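Local structure of thymidylate kinase (3LD9) at residues 93-97 and 98-102; 43-46 and 47-51; 118-122 and 123-127; 77-81 and 82-86; 188-191 and 192-195. The protein probably phosphorylates dTMP to dTDP at the expense of ATP, a step shared by the de novo and salvage routes to dTTP. One frame throughout, in Å; residues are numbered along the deposited sequence. Where two conformers were deposited one is given.

Interaction 1: 93-97 and 98-102; sequences REHFV and KIIKP
Glu94 and Lys98, one helical turn apart on helix 81-105, run side by side and close a salt bridge of 2.6 Å between OE2 and NZ. The ammonium comes to the syn side of OE2, 21° out of the carboxylate plane. The glutamate chain bends at chi2 (-55°) and the lysine turns only at its last torsion (78°), which brings NZ round to OE2. Two other side chains of the 93-97 turn take aliphatic groups on a ring face. Ile100 CD1 sits over the His95 ring, 3.8 Å from its centroid, a CH-pi contact displaced toward ND1 and CE1. Lys101 CB does the same to Phe96, 4.0 Å from the centroid, while Ile100 CB touches Phe96 CD1 from an oblique direction.

Both of these ring contacts join residues five apart, and the backbone explains why: the helix widens into a pi-type turn here. His95 O accepts from Ile99 N at 2.9 Å and also from Ile100 N at 3.1 Å, and Phe96 O takes Lys101 N at 2.8 Å. Pro102, which has no N-H to give, follows at the kink.

Farther out, His95 is held by Thr57 and Glu59, and Lys101 reaches Asp143. Across the subunit interface, Glu94 OE1 accepts from Asp80 N and is hydrogen-bonded to Ser83 OG, both of the second subunit, whose Gly78 O also receives Lys98 NZ. Both oxygens of the buried carboxylate therefore have partners, and the charge pair, probably ionised, is built into the contact between subunits.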
loop_
_atom_site.group_PDB
_atom_site.type_symbol
_atom_site.label_atom_id
_atom_site.label_comp_id
_atom_site.label_asym_id
_atom_site.label_seq_id
_atom_site.Cartn_x
_atom_site.Cartn_y
_atom_site.Cartn_z
ATOM N N ARG A 93 -5.176 4.956 11.583
ATOM C CA ARG A 93 -3.760 4.764 11.904
ATOM C C ARG A 93 -2.916 4.699 10.641
ATOM O O ARG A 93 -1.922 5.411 10.517
ATOM C CB ARG A 93 -3.535 3.505 12.762
ATOM C CG ARG A 93 -2.085 3.245 13.168
ATOM C CD ARG A 93 -1.486 4.410 13.922
ATOM N NE ARG A 93 -0.074 4.171 14.177
ATOM C CZ ARG A 93 0.752 5.085 14.695
ATOM N NH1 ARG A 93 0.329 6.291 14.999
ATOM N NH2 ARG A 93 2.013 4.793 14.915
ATOM N N GLU A 94 -3.313 3.854 9.709
ATOM C CA GLU A 94 -2.611 3.757 8.428
ATOM C C GLU A 94 -2.501 5.110 7.711
ATOM O O GLU A 94 -1.422 5.506 7.220
ATOM C CB GLU A 94 -3.324 2.769 7.498
ATOM C CG GLU A 94 -2.891 1.300 7.602
ATOM C CD GLU A 94 -1.403 1.069 7.405
ATOM O OE1 GLU A 94 -0.681 0.934 8.429
ATOM O OE2 GLU A 94 -0.952 1.023 6.228
ATOM N N HIS A 95 -3.628 5.794 7.642
ATOM C CA HIS A 95 -3.735 7.063 6.952
ATOM C C HIS A 95 -2.887 8.129 7.630
ATOM O O HIS A 95 -2.201 8.914 6.976
ATOM C CB HIS A 95 -5.184 7.474 6.943
ATOM C CG HIS A 95 -5.491 8.683 6.119
ATOM N ND1 HIS A 95 -6.533 9.521 6.422
ATOM C CD2 HIS A 95 -4.934 9.168 4.990
ATOM C CE1 HIS A 95 -6.616 10.466 5.502
ATOM N NE2 HIS A 95 -5.650 10.279 4.620
ATOM N N PHE A 96 -2.941 8.157 8.953
ATOM C CA PHE A 96 -2.172 9.131 9.680
ATOM C C PHE A 96 -0.678 8.936 9.476
ATOM O O PHE A 96 0.038 9.912 9.225
ATOM C CB PHE A 96 -2.478 9.094 11.159
ATOM C CG PHE A 96 -1.770 10.154 11.914
ATOM C CD1 PHE A 96 -2.177 11.469 11.809
ATOM C CD2 PHE A 96 -0.692 9.857 12.702
ATOM C CE1 PHE A 96 -1.521 12.477 12.486
ATOM C CE2 PHE A 96 -0.013 10.861 13.373
ATOM C CZ PHE A 96 -0.446 12.182 13.274
ATOM N N VAL A 97 -0.216 7.698 9.604
ATOM C CA VAL A 97 1.212 7.420 9.526
ATOM C C VAL A 97 1.752 7.563 8.086
ATOM O O VAL A 97 2.836 8.078 7.886
ATOM C CB VAL A 97 1.563 6.019 10.122
ATOM C CG1 VAL A 97 3.050 5.706 9.893
ATOM C CG2 VAL A 97 1.282 5.993 11.631
ATOM N N LYS A 98 0.976 7.143 7.086
ATOM C CA LYS A 98 1.464 7.162 5.720
ATOM C C LYS A 98 1.281 8.500 5.019
ATOM O O LYS A 98 2.162 8.906 4.283
ATOM C CB LYS A 98 0.881 5.970 4.928
ATOM C CG LYS A 98 1.506 4.623 5.485
ATOM C CD LYS A 98 0.963 3.352 4.851
ATOM C CE LYS A 98 1.809 2.099 5.213
ATOM N NZ LYS A 98 1.556 1.545 6.581
ATOM N N ILE A 99 0.185 9.211 5.287
ATOM C CA ILE A 99 -0.173 10.379 4.500
ATOM C C ILE A 99 -0.181 11.619 5.355
ATOM O O ILE A 99 0.554 12.556 5.078
ATOM C CB ILE A 99 -1.568 10.235 3.862
ATOM C CG1 ILE A 99 -1.646 8.955 3.018
ATOM C CG2 ILE A 99 -1.904 11.471 3.042
ATOM C CD1 ILE A 99 -0.596 8.849 1.882
ATOM N N ILE A 100 -0.986 11.660 6.404
ATOM C CA ILE A 100 -1.176 12.936 7.088
ATOM C C ILE A 100 0.104 13.447 7.801
ATOM O O ILE A 100 0.507 14.605 7.627
ATOM C CB ILE A 100 -2.333 12.893 8.085
ATOM C CG1 ILE A 100 -3.648 12.595 7.346
ATOM C CG2 ILE A 100 -2.416 14.191 8.844
ATOM C CD1 ILE A 100 -4.847 12.148 8.253
ATOM N N LYS A 101 0.713 12.600 8.627
ATOM C CA LYS A 101 1.873 13.047 9.414
ATOM C C LYS A 101 3.085 13.393 8.532
ATOM O O LYS A 101 3.745 14.395 8.772
ATOM C CB LYS A 101 2.213 12.000 10.475
ATOM C CG LYS A 101 3.447 12.257 11.326
ATOM C CD LYS A 101 3.181 13.187 12.446
ATOM C CE LYS A 101 4.384 13.315 13.372
ATOM N NZ LYS A 101 4.303 12.455 14.584
ATOM N N PRO A 102 3.407 12.561 7.530
ATOM C CA PRO A 102 4.539 12.996 6.720
ATOM C C PRO A 102 4.294 14.286 5.917
ATOM O O PRO A 102 5.245 15.020 5.651
ATOM C CB PRO A 102 4.814 11.793 5.787
ATOM C CG PRO A 102 4.150 10.620 6.426
ATOM C CD PRO A 102 3.046 11.152 7.303
#

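Interaction 2: 43-46 and 47-51; sequences EYLS and EIYGV
A surface contact within a single helix, this one covers the last turn of helix 34-49, where Tyr44 meets Ile48 and Leu45 meets Tyr49 just before the chain leaves the helix at Gly50. Ile48 CD1 lies over one face of the Tyr44 ring, 4.1 Å from the centroid, a CH-pi contact. The methyl favours the outer half of the ring, with Tyr44 CZ 3.8 Å from Ile48 CD1. With Tyr44 CG anti to the backbone N (chi1 180°), the ring stands out from the helix, and Ile48, extended to CD1, reaches back to its face. Leu45 and Tyr49 extend alongside each other, and Leu45 CD2 comes within 4.1 Å of Tyr49 CE2.

This helix follows the predicted ATP-binding P-loop, as in other P-loop kinases, and the contact sits at its far, C-terminal end. Glu47 N bonds to Glu43 O and Tyr49 N to Leu45 O, the latter at 2.8 Å. The last bond is more bent: Gly50 N gives to Ser46 O at 2.7 Å, with an N-H...O angle of 134°. Gly50 then takes a positive phi of 98°, at which a CB would be pressed against the preceding carbonyl oxygen. Past it, Val51 CG1 swings back to Ser46 CB at 4.0 Å, while Ser46 OG bonds to Ala42 O. Leu45 and Tyr49 rest on Ile109 of strand 109-113, and Tyr44 packs against His213 and Ile217 of helix 208-220.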
loop_
_atom_site.group_PDB
_atom_site.type_symbol
_atom_site.label_atom_id
_atom_site.label_comp_id
_atom_site.label_asym_id
_atom_site.label_seq_id
_atom_site.Cartn_x
_atom_site.Cartn_y
_atom_site.Cartn_z
ATOM N N GLU A 43 -8.719 23.802 -3.782
ATOM C CA GLU A 43 -8.460 24.629 -4.945
ATOM C C GLU A 43 -8.018 26.018 -4.500
ATOM O O GLU A 43 -7.007 26.541 -4.963
ATOM C CB GLU A 43 -9.707 24.743 -5.792
ATOM C CG GLU A 43 -10.091 23.449 -6.463
ATOM C CD GLU A 43 -11.485 23.507 -7.090
ATOM O OE1 GLU A 43 -12.120 22.426 -7.227
ATOM O OE2 GLU A 43 -11.946 24.629 -7.422
ATOM N N TYR A 44 -8.778 26.601 -3.587
ATOM C CA TYR A 44 -8.479 27.940 -3.074
ATOM C C TYR A 44 -7.030 28.046 -2.505
ATOM O O TYR A 44 -6.280 28.981 -2.837
ATOM C CB TYR A 44 -9.521 28.361 -2.024
ATOM C CG TYR A 44 -9.247 29.726 -1.460
ATOM C CD1 TYR A 44 -9.413 30.864 -2.239
ATOM C CD2 TYR A 44 -8.773 29.880 -0.171
ATOM C CE1 TYR A 44 -9.125 32.104 -1.740
ATOM C CE2 TYR A 44 -8.473 31.110 0.330
ATOM C CZ TYR A 44 -8.658 32.224 -0.450
ATOM O OH TYR A 44 -8.368 33.458 0.076
ATOM N N LEU A 45 -6.651 27.091 -1.664
ATOM C CA LEU A 45 -5.326 27.092 -1.057
ATOM C C LEU A 45 -4.210 26.662 -2.028
ATOM O O LEU A 45 -3.069 27.129 -1.903
ATOM C CB LEU A 45 -5.329 26.246 0.224
ATOM C CG LEU A 45 -6.220 26.790 1.346
ATOM C CD1 LEU A 45 -6.183 25.889 2.595
ATOM C CD2 LEU A 45 -5.852 28.231 1.731
ATOM N N SER A 46 -4.528 25.814 -3.006
ATOM C CA SER A 46 -3.544 25.428 -4.042
ATOM C C SER A 46 -3.088 26.580 -4.909
ATOM O O SER A 46 -1.887 26.689 -5.254
ATOM C CB SER A 46 -4.096 24.334 -4.960
ATOM O OG SER A 46 -4.293 23.176 -4.196
ATOM N N GLU A 47 -4.051 27.436 -5.250
ATOM C CA GLU A 47 -3.771 28.620 -6.047
ATOM C C GLU A 47 -2.809 29.563 -5.347
ATOM O O GLU A 47 -1.942 30.170 -5.987
ATOM C CB GLU A 47 -5.059 29.372 -6.366
ATOM C CG GLU A 47 -5.886 28.735 -7.482
ATOM C CD GLU A 47 -5.108 28.582 -8.786
ATOM O OE1 GLU A 47 -4.465 29.583 -9.227
ATOM O OE2 GLU A 47 -5.141 27.456 -9.353
ATOM N N ILE A 48 -2.988 29.695 -4.036
ATOM C CA ILE A 48 -2.165 30.578 -3.228
ATOM C C ILE A 48 -0.808 29.951 -2.931
ATOM O O ILE A 48 0.210 30.591 -3.129
ATOM C CB ILE A 48 -2.848 30.905 -1.895
ATOM C CG1 ILE A 48 -4.216 31.544 -2.110
ATOM C CG2 ILE A 48 -1.989 31.874 -1.064
ATOM C CD1 ILE A 48 -4.928 31.801 -0.796
ATOM N N TYR A 49 -0.794 28.698 -2.473
ATOM C CA TYR A 49 0.431 28.081 -1.946
ATOM C C TYR A 49 1.119 27.085 -2.894
ATOM O O TYR A 49 2.253 26.657 -2.634
ATOM C CB TYR A 49 0.122 27.399 -0.599
ATOM C CG TYR A 49 -0.259 28.387 0.486
ATOM C CD1 TYR A 49 0.705 29.206 1.081
ATOM C CD2 TYR A 49 -1.580 28.526 0.884
ATOM C CE1 TYR A 49 0.355 30.122 2.041
ATOM C CE2 TYR A 49 -1.940 29.412 1.848
ATOM C CZ TYR A 49 -0.977 30.211 2.433
ATOM O OH TYR A 49 -1.368 31.101 3.384
ATOM N N GLY A 50 0.448 26.736 -3.988
ATOM C CA GLY A 50 0.981 25.772 -4.944
ATOM C C GLY A 50 0.417 24.385 -4.710
ATOM O O GLY A 50 0.304 23.935 -3.566
ATOM N N VAL A 51 0.111 23.694 -5.799
ATOM C CA VAL A 51 -0.527 22.375 -5.733
ATOM C C VAL A 51 0.294 21.370 -4.933
ATOM O O VAL A 51 -0.267 20.510 -4.270
ATOM C CB VAL A 51 -0.849 21.780 -7.153
ATOM C CG1 VAL A 51 -1.918 22.589 -7.829
ATOM C CG2 VAL A 51 0.398 21.706 -8.051
#

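Interaction 3: 118-122 and 123-127; sequences STIAY and QGYGQ
Gln123 folds back over the turn that precedes it, starting with CB, 3.2 Å from Thr119 O. CG lies beside the backbone N, and the bend at chi2 (51°) then curls the amide toward its own helix. There OE1 comes to 3.7 Å from Thr119 CG2, and NE2 to 3.9 Å from Tyr122 CB, both packing contacts. Thr119 O meanwhile receives Gln123 N at 2.8 Å and, weakly, Gly124 N.

From here the helix winds wider, in pi-type turns with bonds five residues apart: Tyr125 N reaches Ile120 O at 3.0 Å, and Gly126 N and Gln127 N follow to Ala121 O and Tyr122 O. Two glycines lie against these carbonyls, Gly126 CA being 3.2 Å from Tyr122 O. The Tyr125 ring turns its edge to Ile120 O and has Ile120 CG2 4.1 Å from CE1.

Helix 116-126 is packed on several sides. Thr119 and Gln123 press on Leu85 of helix 81-105 and on Ile134 of helix 131-141, and Tyr125 OH bonds to Asp185 of helix 173-189. Tyr122 OH accepts from the backbone N of Asp30, a predicted ATP-binding residue, tying the helix to the loop after strand 22-27.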
loop_
_atom_site.group_PDB
_atom_site.type_symbol
_atom_site.label_atom_id
_atom_site.label_comp_id
_atom_site.label_asym_id
_atom_site.label_seq_id
_atom_site.Cartn_x
_atom_site.Cartn_y
_atom_site.Cartn_z
ATOM N N SER A 118 -16.226 12.742 13.043
ATOM C CA SER A 118 -17.240 11.847 12.475
ATOM C C SER A 118 -17.409 10.584 13.328
ATOM O O SER A 118 -18.515 10.102 13.521
ATOM C CB SER A 118 -16.914 11.478 11.019
ATOM O OG SER A 118 -17.259 12.611 10.175
ATOM N N THR A 119 -16.301 10.061 13.829
ATOM C CA THR A 119 -16.328 8.809 14.585
ATOM C C THR A 119 -17.065 8.951 15.888
ATOM O O THR A 119 -17.844 8.079 16.244
ATOM C CB THR A 119 -14.915 8.263 14.844
ATOM O OG1 THR A 119 -14.173 8.327 13.631
ATOM C CG2 THR A 119 -14.999 6.831 15.293
ATOM N N ILE A 120 -16.859 10.052 16.596
ATOM C CA ILE A 120 -17.648 10.343 17.815
ATOM C C ILE A 120 -19.130 10.517 17.498
ATOM O O ILE A 120 -20.008 9.953 18.177
ATOM C CB ILE A 120 -17.130 11.636 18.526
ATOM C CG1 ILE A 120 -15.809 11.343 19.255
ATOM C CG2 ILE A 120 -18.167 12.173 19.480
ATOM C CD1 ILE A 120 -16.017 10.630 20.611
ATOM N N ALA A 121 -19.425 11.294 16.460
ATOM C CA ALA A 121 -20.815 11.548 16.107
ATOM C C ALA A 121 -21.542 10.286 15.632
ATOM O O ALA A 121 -22.648 10.012 16.063
ATOM C CB ALA A 121 -20.917 12.695 15.050
ATOM N N TYR A 122 -20.923 9.520 14.740
ATOM C CA TYR A 122 -21.585 8.340 14.201
ATOM C C TYR A 122 -21.471 7.131 15.127
ATOM O O TYR A 122 -22.496 6.533 15.484
ATOM C CB TYR A 122 -21.071 8.011 12.809
ATOM C CG TYR A 122 -21.701 8.886 11.750
ATOM C CD1 TYR A 122 -21.149 10.123 11.396
ATOM C CD2 TYR A 122 -22.879 8.497 11.140
ATOM C CE1 TYR A 122 -21.739 10.913 10.421
ATOM C CE2 TYR A 122 -23.485 9.281 10.185
ATOM C CZ TYR A 122 -22.919 10.479 9.822
ATOM O OH TYR A 122 -23.592 11.235 8.877
ATOM N N GLN A 123 -20.248 6.745 15.507
ATOM C CA GLN A 123 -20.075 5.516 16.304
ATOM C C GLN A 123 -20.520 5.718 17.758
ATOM O O GLN A 123 -21.010 4.772 18.405
ATOM C CB GLN A 123 -18.625 5.011 16.277
ATOM C CG GLN A 123 -18.250 4.180 15.011
ATOM C CD GLN A 123 -18.624 4.884 13.723
ATOM O OE1 GLN A 123 -17.988 5.856 13.365
ATOM N NE2 GLN A 123 -19.671 4.416 13.043
ATOM N N GLY A 124 -20.329 6.929 18.268
ATOM C CA GLY A 124 -20.641 7.231 19.658
ATOM C C GLY A 124 -22.097 7.638 19.890
ATOM O O GLY A 124 -22.861 6.926 20.508
ATOM N N TYR A 125 -22.489 8.788 19.367
ATOM C CA TYR A 125 -23.872 9.246 19.550
ATOM C C TYR A 125 -24.837 8.388 18.749
ATOM O O TYR A 125 -25.831 7.912 19.283
ATOM C CB TYR A 125 -24.002 10.710 19.161
ATOM C CG TYR A 125 -23.507 11.667 20.220
ATOM C CD1 TYR A 125 -22.152 11.826 20.470
ATOM C CD2 TYR A 125 -24.401 12.437 20.960
ATOM C CE1 TYR A 125 -21.696 12.734 21.446
ATOM C CE2 TYR A 125 -23.959 13.347 21.934
ATOM C CZ TYR A 125 -22.607 13.479 22.172
ATOM O OH TYR A 125 -22.176 14.368 23.121
ATOM N N GLY A 126 -24.537 8.181 17.473
ATOM C CA GLY A 126 -25.374 7.352 16.608
ATOM C C GLY A 126 -25.577 5.935 17.132
ATOM O O GLY A 126 -26.700 5.544 17.486
ATOM N N GLN A 127 -24.485 5.186 17.217
ATOM C CA GLN A 127 -24.529 3.769 17.583
ATOM C C GLN A 127 -24.446 3.490 19.091
ATOM O O GLN A 127 -24.601 2.365 19.500
ATOM C CB GLN A 127 -23.404 3.006 16.892
ATOM C CG GLN A 127 -23.274 3.262 15.403
ATOM C CD GLN A 127 -23.948 2.214 14.582
ATOM O OE1 GLN A 127 -25.067 1.803 14.898
ATOM N NE2 GLN A 127 -23.251 1.723 13.549
#

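Interaction 4: 77-81 and 82-86; sequences QGLDS and LSELL
An N-cap opens helix 81-105: Asp80 OD2 accepts from Ser83 N at 3.0 Å, with an N-H...O angle of 156°, using the anti lone pair of the carboxylate oxygen. Asp80 CG lies opposite its own backbone N (chi1 170°), which turns the carboxylate over the first turn's amides. Its other oxygen, OD1, takes a bond from a water that in turn accepts from Leu82 N, 3.2 Å away. The regular helix bonds begin at once, Glu84 N to Asp80 O and Leu85 N to Ser81 O, each 3.0 Å.

Ahead of the cap, Leu79 forks over the same turn: CD2 rests 3.7 Å from Glu84 CB, and CD1 lies 3.6 Å from Ser83 OG. Glu84 runs out extended, and its OE1 receives two waters, one shared with Leu79 O and one with Ser81 O, at 2.7 and 2.8 Å respectively.

Asp80 OD2 also forms a salt bridge with Arg93 of the second subunit, and Ser83 OG bonds to Ala90 O there. The cap carboxylate thus faces both the helix N-terminus and a guanidinium; both would probably favour its charged form, coupling the start of the helix to the subunit interface.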
loop_
_atom_site.group_PDB
_atom_site.type_symbol
_atom_site.label_atom_id
_atom_site.label_comp_id
_atom_site.label_asym_id
_atom_site.label_seq_id
_atom_site.Cartn_x
_atom_site.Cartn_y
_atom_site.Cartn_z
ATOM N N GLN A 77 -22.970 -6.590 5.090
ATOM C CA GLN A 77 -24.339 -6.529 5.602
ATOM C C GLN A 77 -24.367 -6.742 7.141
ATOM O O GLN A 77 -23.991 -7.785 7.603
ATOM C CB GLN A 77 -25.245 -7.563 4.874
ATOM C CG GLN A 77 -25.575 -7.258 3.357
ATOM C CD GLN A 77 -26.610 -6.140 3.118
ATOM O OE1 GLN A 77 -27.430 -5.843 3.979
ATOM N NE2 GLN A 77 -26.566 -5.521 1.932
ATOM N N GLY A 78 -24.787 -5.730 7.904
ATOM C CA GLY A 78 -25.079 -5.891 9.331
ATOM C C GLY A 78 -23.814 -6.024 10.169
ATOM O O GLY A 78 -23.786 -6.772 11.143
ATOM N N LEU A 79 -22.767 -5.310 9.771
ATOM C CA LEU A 79 -21.505 -5.274 10.539
ATOM C C LEU A 79 -21.721 -4.772 11.977
ATOM O O LEU A 79 -22.348 -3.747 12.184
ATOM C CB LEU A 79 -20.499 -4.382 9.817
ATOM C CG LEU A 79 -19.074 -4.299 10.361
ATOM C CD1 LEU A 79 -18.412 -5.646 10.460
ATOM C CD2 LEU A 79 -18.292 -3.392 9.467
ATOM N N ASP A 80 -21.171 -5.492 12.951
ATOM C CA ASP A 80 -21.255 -5.108 14.365
ATOM C C ASP A 80 -20.665 -3.708 14.509
ATOM O O ASP A 80 -19.608 -3.412 13.940
ATOM C CB ASP A 80 -20.482 -6.101 15.223
ATOM C CG ASP A 80 -20.324 -5.647 16.662
ATOM O OD1 ASP A 80 -21.254 -5.875 17.461
ATOM O OD2 ASP A 80 -19.273 -5.075 17.000
ATOM N N SER A 81 -21.346 -2.837 15.249
ATOM C CA SER A 81 -20.919 -1.442 15.293
ATOM C C SER A 81 -19.530 -1.295 15.935
ATOM O O SER A 81 -18.748 -0.446 15.515
ATOM C CB SER A 81 -21.941 -0.594 16.029
ATOM O OG SER A 81 -22.258 -1.231 17.248
ATOM N N LEU A 82 -19.209 -2.121 16.931
ATOM C CA LEU A 82 -17.864 -2.063 17.533
ATOM C C LEU A 82 -16.774 -2.524 16.534
ATOM O O LEU A 82 -15.710 -1.926 16.441
ATOM C CB LEU A 82 -17.831 -2.834 18.858
ATOM C CG LEU A 82 -16.538 -2.886 19.678
ATOM C CD1 LEU A 82 -16.073 -1.472 20.145
ATOM C CD2 LEU A 82 -16.745 -3.783 20.894
ATOM N N SER A 83 -17.046 -3.570 15.764
ATOM C CA SER A 83 -16.144 -3.976 14.710
ATOM C C SER A 83 -15.917 -2.828 13.747
ATOM O O SER A 83 -14.756 -2.519 13.380
ATOM C CB SER A 83 -16.699 -5.207 13.979
ATOM O OG SER A 83 -15.817 -5.668 12.974
ATOM N N GLU A 84 -17.000 -2.156 13.348
ATOM C CA GLU A 84 -16.897 -1.108 12.341
ATOM C C GLU A 84 -16.040 0.041 12.865
ATOM O O GLU A 84 -15.179 0.563 12.152
ATOM C CB GLU A 84 -18.277 -0.609 11.911
ATOM C CG GLU A 84 -18.270 0.536 10.869
ATOM C CD GLU A 84 -19.664 1.080 10.568
ATOM O OE1 GLU A 84 -20.555 0.895 11.381
ATOM O OE2 GLU A 84 -19.862 1.721 9.530
ATOM N N LEU A 85 -16.260 0.425 14.107
ATOM C CA LEU A 85 -15.414 1.428 14.746
ATOM C C LEU A 85 -13.928 1.027 14.659
ATOM O O LEU A 85 -13.088 1.823 14.277
ATOM C CB LEU A 85 -15.826 1.598 16.206
ATOM C CG LEU A 85 -14.843 2.304 17.130
ATOM C CD1 LEU A 85 -14.647 3.737 16.682
ATOM C CD2 LEU A 85 -15.384 2.267 18.542
ATOM N N LEU A 86 -13.620 -0.215 15.001
ATOM C CA LEU A 86 -12.231 -0.629 15.044
ATOM C C LEU A 86 -11.633 -0.672 13.639
ATOM O O LEU A 86 -10.450 -0.340 13.462
ATOM C CB LEU A 86 -12.076 -1.967 15.780
ATOM C CG LEU A 86 -12.347 -1.800 17.298
ATOM C CD1 LEU A 86 -12.831 -3.101 17.915
ATOM C CD2 LEU A 86 -11.150 -1.227 18.079
HETATM O O HOH W 1 -22.611 -0.871 11.591
HETATM O O HOH W 2 -21.414 -3.442 18.870
HETATM O O HOH W 3 -20.552 1.771 14.070
#

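Interaction 5: 188-191 and 192-195; sequences KKNP and HRCH
Asn190 OD1 approaches the Arg193 guanidinium obliquely, the two side chains running side by side with their amide and guanidinium planes 59° apart. One face of the guanidinium carries Cys194 SG, 3.6 Å above the plane and displaced toward the rim. Asn190 OD1 and Arg193 NH2, at 3.8 Å, are joined through a water that donates to OD1 and accepts from NH2, 3.2 Å from each. In the conformer given, the His192 ring also lies alongside Asn190, the two planes 46° apart, with His192 CE1 3.8 Å from Asn190 CB. Its chi1 of 52° sets the ring beside the peptide that joins Asn190 to Pro191.

Under these side chains the turn closes on a single carbonyl. Asn190 O accepts from Cys194 N at 3.0 Å, almost in line with the C=O bond, and more weakly from Arg193 N at 3.2 Å.

The turn carries the chain from helix 173-189 into strand 194-198, at one margin of the parallel sheet. Asn190 ND2 bonds back to Ile186 O, and Cys194 packs on the Ile186 side chain. Arg193 NH1 reaches Asp117 and Thr149, and His195 pairs through its backbone with Thr149 and Ile151 of the adjacent strand 148-153.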
loop_
_atom_site.group_PDB
_atom_site.type_symbol
_atom_site.label_atom_id
_atom_site.label_comp_id
_atom_site.label_asym_id
_atom_site.label_seq_id
_atom_site.Cartn_x
_atom_site.Cartn_y
_atom_site.Cartn_z
ATOM N N LYS A 188 -19.088 22.481 21.003
ATOM C CA LYS A 188 -19.103 23.071 22.352
ATOM C C LYS A 188 -17.905 22.622 23.191
ATOM O O LYS A 188 -17.334 23.433 23.913
ATOM C CB LYS A 188 -20.405 22.739 23.099
ATOM N N LYS A 189 -17.516 21.345 23.098
ATOM C CA LYS A 189 -16.358 20.851 23.862
ATOM C C LYS A 189 -15.006 21.258 23.258
ATOM O O LYS A 189 -13.988 21.170 23.942
ATOM C CB LYS A 189 -16.404 19.323 24.062
ATOM N N ASN A 190 -14.981 21.698 21.998
ATOM C CA ASN A 190 -13.721 22.059 21.321
ATOM C C ASN A 190 -13.788 23.416 20.585
ATOM O O ASN A 190 -13.565 23.501 19.389
ATOM C CB ASN A 190 -13.294 20.928 20.363
ATOM C CG ASN A 190 -13.204 19.570 21.053
ATOM O OD1 ASN A 190 -12.122 19.112 21.387
ATOM N ND2 ASN A 190 -14.348 18.918 21.257
ATOM N N PRO A 191 -14.073 24.496 21.313
ATOM C CA PRO A 191 -14.279 25.792 20.677
ATOM C C PRO A 191 -13.039 26.383 19.977
ATOM O O PRO A 191 -13.179 27.166 19.028
ATOM C CB PRO A 191 -14.678 26.665 21.848
ATOM C CG PRO A 191 -13.981 26.061 22.997
ATOM C CD PRO A 191 -14.067 24.613 22.782
ATOM N N HIS A 192 -11.849 26.035 20.459
ATOM C CA HIS A 192 -10.600 26.473 19.840
ATOM C C HIS A 192 -10.480 25.923 18.422
ATOM O O HIS A 192 -10.177 26.647 17.473
ATOM C CB HIS A 192 -9.419 25.969 20.673
ATOM C CG HIS A 192 -9.462 24.498 20.945
ATOM N ND1 HIS A 192 -10.408 23.919 21.764
ATOM C CD2 HIS A 192 -8.681 23.487 20.498
ATOM C CE1 HIS A 192 -10.204 22.617 21.813
ATOM N NE2 HIS A 192 -9.167 22.328 21.049
ATOM N N ARG A 193 -10.794 24.644 18.285
ATOM C CA ARG A 193 -10.483 23.887 17.092
ATOM C C ARG A 193 -11.618 23.958 16.072
ATOM O O ARG A 193 -11.364 24.127 14.893
ATOM C CB ARG A 193 -10.218 22.441 17.491
ATOM C CG ARG A 193 -10.056 21.498 16.321
ATOM C CD ARG A 193 -9.456 20.192 16.742
ATOM N NE ARG A 193 -10.350 19.342 17.520
ATOM C CZ ARG A 193 -11.327 18.593 17.012
ATOM N NH1 ARG A 193 -11.597 18.603 15.703
ATOM N NH2 ARG A 193 -12.049 17.834 17.822
ATOM N N CYS A 194 -12.865 23.843 16.543
ATOM C CA CYS A 194 -14.005 23.594 15.675
ATOM C C CYS A 194 -14.745 24.863 15.390
ATOM O O CYS A 194 -14.782 25.756 16.220
ATOM C CB CYS A 194 -14.967 22.605 16.331
ATOM S SG CYS A 194 -14.297 20.961 16.620
ATOM N N HIS A 195 -15.326 24.943 14.208
ATOM C CA HIS A 195 -16.116 26.085 13.802
ATOM C C HIS A 195 -17.344 25.567 13.098
ATOM O O HIS A 195 -17.239 24.910 12.054
ATOM C CB HIS A 195 -15.325 26.959 12.853
ATOM C CG HIS A 195 -14.072 27.499 13.459
ATOM N ND1 HIS A 195 -14.018 28.731 14.080
ATOM C CD2 HIS A 195 -12.831 26.968 13.565
ATOM C CE1 HIS A 195 -12.796 28.937 14.532
ATOM N NE2 HIS A 195 -12.053 27.887 14.228
HETATM O O HOH W 4 -10.804 16.361 20.386
#

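Interactions 1 and 4 share helix 81-105 but do not touch within one chain (nearest atoms about 8 Å); across the subunit interface, residues 78-83 of one copy face residues 93-98 of another. Interaction 3 touches interaction 4 directly, Thr119 CG2 lying 3.4 Å from Leu85 CD1, and it comes nearest the predicted ATP site, the Tyr122 side chain being about 4 Å from that of Ile29. Interaction 5 lies about 8 Å from interaction 3 at their nearest atoms, and its Cys194 side chain about 10 Å from Gly28. Interaction 2 ends the helix after the P-loop, on the opposite side of the chain's centre from interactions 3 and 4.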